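PDB 2PEB: putative dioxygenase from Nostoc punctiforme, which probably acts as a metal-dependent dioxygenase of the Dopa 4,5-dioxygenase family, although its substrate is not established. Local coordinates for residues G11-V16 and L83-T88. Residues are numbered along the deposited sequence; the frame is centred on the assembly and turned at random.
Sequences GFHAHV and LVHPET. With ZN (zinc ion), chain C.
The zinc ion is gripped from both strands: His15 NE2 binds it at 1.9 Å, His13 ND1 at 2.1 Å and His85 NE2 at 2.2 Å. Two further atoms from outside 11-16 and 83-88 also bind the metal. His85 reaches it with CG lodged between its backbone N and carbonyl carbon (chi1 74°). Its other ring nitrogen, ND1, donates a nearly straight bond to Pro86 O at 2.8 Å, with the acceptor in the ring plane. Held at both nitrogens, the ring has little freedom to turn. His13 CB lies over one face of this ring, 3.8 Å from the centroid, as a CH-pi contact. The His15 and His85 rings meet rim to rim, their planes 15° apart.

Strand 11-18 is the central one of a five-stranded antiparallel sheet, and 82-87 is its neighbour. His13 and His85 form a hydrogen-bonded pair: His13 N to His85 O and His85 N to His13 O are both 2.9 Å. Alternation along the strands puts His13, His15 and His85 on one face, where they bind zinc, consistent with a metal site in a member of the Dopa 4,5-dioxygenase family.

Phe12, Ala14, Val84 and Pro86 occupy the other face. Phe12 CE2 touches Pro86 CB at 3.9 Å, and its CD2 lies near Val84 CG1. The ring also meets Phe66, and Met74 of the second subunit packs on Phe12 and Pro86. With an alanine in place of Phe12, a gap is likely to open beside Pro86 and Val84, and Met74 of the second subunit would probably lose part of its packing surface.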
loop_
_atom_site.group_PDB
_atom_site.type_symbol
_atom_site.label_atom_id
_atom_site.label_comp_id
_atom_site.label_asym_id
_atom_site.label_seq_id
_atom_site.Cartn_x
_atom_site.Cartn_y
_atom_site.Cartn_z
ATOM N N GLY A 11 -10.256 9.491 -6.525
ATOM C CA GLY A 11 -10.712 8.693 -5.419
ATOM C C GLY A 11 -9.997 7.401 -5.350
ATOM O O GLY A 11 -9.125 7.114 -6.168
ATOM N N PHE A 12 -10.362 6.591 -4.363
ATOM C CA PHE A 12 -9.794 5.265 -4.170
ATOM C C PHE A 12 -10.834 4.221 -3.874
ATOM O O PHE A 12 -11.917 4.521 -3.350
ATOM C CB PHE A 12 -8.761 5.226 -3.028
ATOM C CG PHE A 12 -7.619 6.146 -3.239
ATOM C CD1 PHE A 12 -7.695 7.458 -2.808
ATOM C CD2 PHE A 12 -6.449 5.699 -3.831
ATOM C CE1 PHE A 12 -6.639 8.342 -3.003
ATOM C CE2 PHE A 12 -5.381 6.583 -4.049
ATOM C CZ PHE A 12 -5.479 7.909 -3.606
ATOM N N HIS A 13 -10.513 2.991 -4.253
ATOM C CA HIS A 13 -11.203 1.803 -3.756
ATOM C C HIS A 13 -10.289 0.970 -2.938
ATOM O O HIS A 13 -9.140 0.788 -3.293
ATOM C CB HIS A 13 -11.596 0.914 -4.915
ATOM C CG HIS A 13 -12.785 1.374 -5.672
ATOM N ND1 HIS A 13 -13.308 0.641 -6.717
ATOM C CD2 HIS A 13 -13.578 2.461 -5.527
ATOM C CE1 HIS A 13 -14.366 1.281 -7.195
ATOM N NE2 HIS A 13 -14.568 2.373 -6.477
ATOM N N ALA A 14 -10.789 0.453 -1.839
ATOM C CA ALA A 14 -10.255 -0.750 -1.192
ATOM C C ALA A 14 -11.147 -1.963 -1.510
ATOM O O ALA A 14 -12.362 -1.889 -1.428
ATOM C CB ALA A 14 -10.154 -0.531 0.258
ATOM N N HIS A 15 -10.520 -3.049 -1.947
ATOM C CA HIS A 15 -11.158 -4.364 -2.143
ATOM C C HIS A 15 -10.624 -5.278 -1.029
ATOM O O HIS A 15 -9.421 -5.553 -0.949
ATOM C CB HIS A 15 -10.929 -4.897 -3.570
ATOM C CG HIS A 15 -11.596 -4.042 -4.624
ATOM N ND1 HIS A 15 -12.888 -4.291 -5.051
ATOM C CD2 HIS A 15 -11.184 -2.949 -5.312
ATOM C CE1 HIS A 15 -13.255 -3.379 -5.920
ATOM N NE2 HIS A 15 -12.230 -2.584 -6.144
ATOM N N VAL A 16 -11.516 -5.666 -0.125
ATOM C CA VAL A 16 -11.173 -6.484 1.030
ATOM C C VAL A 16 -11.579 -7.893 0.701
ATOM O O VAL A 16 -12.781 -8.208 0.552
ATOM C CB VAL A 16 -11.891 -5.978 2.303
ATOM C CG1 VAL A 16 -11.500 -6.827 3.503
ATOM C CG2 VAL A 16 -11.594 -4.489 2.576
ATOM N N LEU A 83 -6.482 -5.020 -1.554
ATOM C CA LEU A 83 -6.102 -4.169 -2.631
ATOM C C LEU A 83 -6.627 -2.756 -2.480
ATOM O O LEU A 83 -7.824 -2.538 -2.256
ATOM C CB LEU A 83 -6.682 -4.742 -3.912
ATOM C CG LEU A 83 -6.488 -3.905 -5.176
ATOM C CD1 LEU A 83 -5.010 -3.906 -5.590
ATOM C CD2 LEU A 83 -7.338 -4.439 -6.354
ATOM N N VAL A 84 -5.760 -1.774 -2.598
ATOM C CA VAL A 84 -6.190 -0.393 -2.719
ATOM C C VAL A 84 -5.735 0.192 -4.068
ATOM O O VAL A 84 -4.593 0.115 -4.419
ATOM C CB VAL A 84 -5.694 0.517 -1.568
ATOM C CG1 VAL A 84 -6.198 1.997 -1.778
ATOM C CG2 VAL A 84 -6.109 -0.061 -0.177
ATOM N N HIS A 85 -6.667 0.743 -4.830
ATOM C CA HIS A 85 -6.362 1.279 -6.131
ATOM C C HIS A 85 -6.990 2.649 -6.270
ATOM O O HIS A 85 -8.013 2.937 -5.668
ATOM C CB HIS A 85 -6.719 0.311 -7.289
ATOM C CG HIS A 85 -8.182 0.182 -7.582
ATOM N ND1 HIS A 85 -8.882 1.163 -8.244
ATOM C CD2 HIS A 85 -9.075 -0.815 -7.343
ATOM C CE1 HIS A 85 -10.158 0.802 -8.350
ATOM N NE2 HIS A 85 -10.299 -0.400 -7.825
ATOM N N PRO A 86 -6.333 3.515 -7.030
ATOM C CA PRO A 86 -6.880 4.813 -7.350
ATOM C C PRO A 86 -7.887 4.696 -8.454
ATOM O O PRO A 86 -8.009 3.633 -9.083
ATOM C CB PRO A 86 -5.658 5.586 -7.811
ATOM C CG PRO A 86 -4.813 4.533 -8.438
ATOM C CD PRO A 86 -5.004 3.327 -7.681
ATOM N N GLU A 87 -8.624 5.788 -8.627
ATOM C CA GLU A 87 -9.560 5.924 -9.724
ATOM C C GLU A 87 -9.129 7.132 -10.508
ATOM O O GLU A 87 -9.328 8.257 -10.062
ATOM C CB GLU A 87 -10.977 6.102 -9.187
ATOM C CG GLU A 87 -11.442 4.894 -8.459
ATOM C CD GLU A 87 -12.754 5.109 -7.758
ATOM O OE1 GLU A 87 -12.848 6.021 -6.901
ATOM O OE2 GLU A 87 -13.695 4.346 -8.048
ATOM N N THR A 88 -8.493 6.894 -11.672
ATOM C CA THR A 88 -7.933 7.914 -12.511
ATOM C C THR A 88 -8.506 7.864 -13.921
ATOM O O THR A 88 -8.077 8.626 -14.797
ATOM C CB THR A 88 -6.413 7.730 -12.644
ATOM O OG1 THR A 88 -6.161 6.553 -13.413
ATOM C CG2 THR A 88 -5.761 7.604 -11.268
HETATM ZN ZN ZN C . -12.308 -1.086 -7.285
#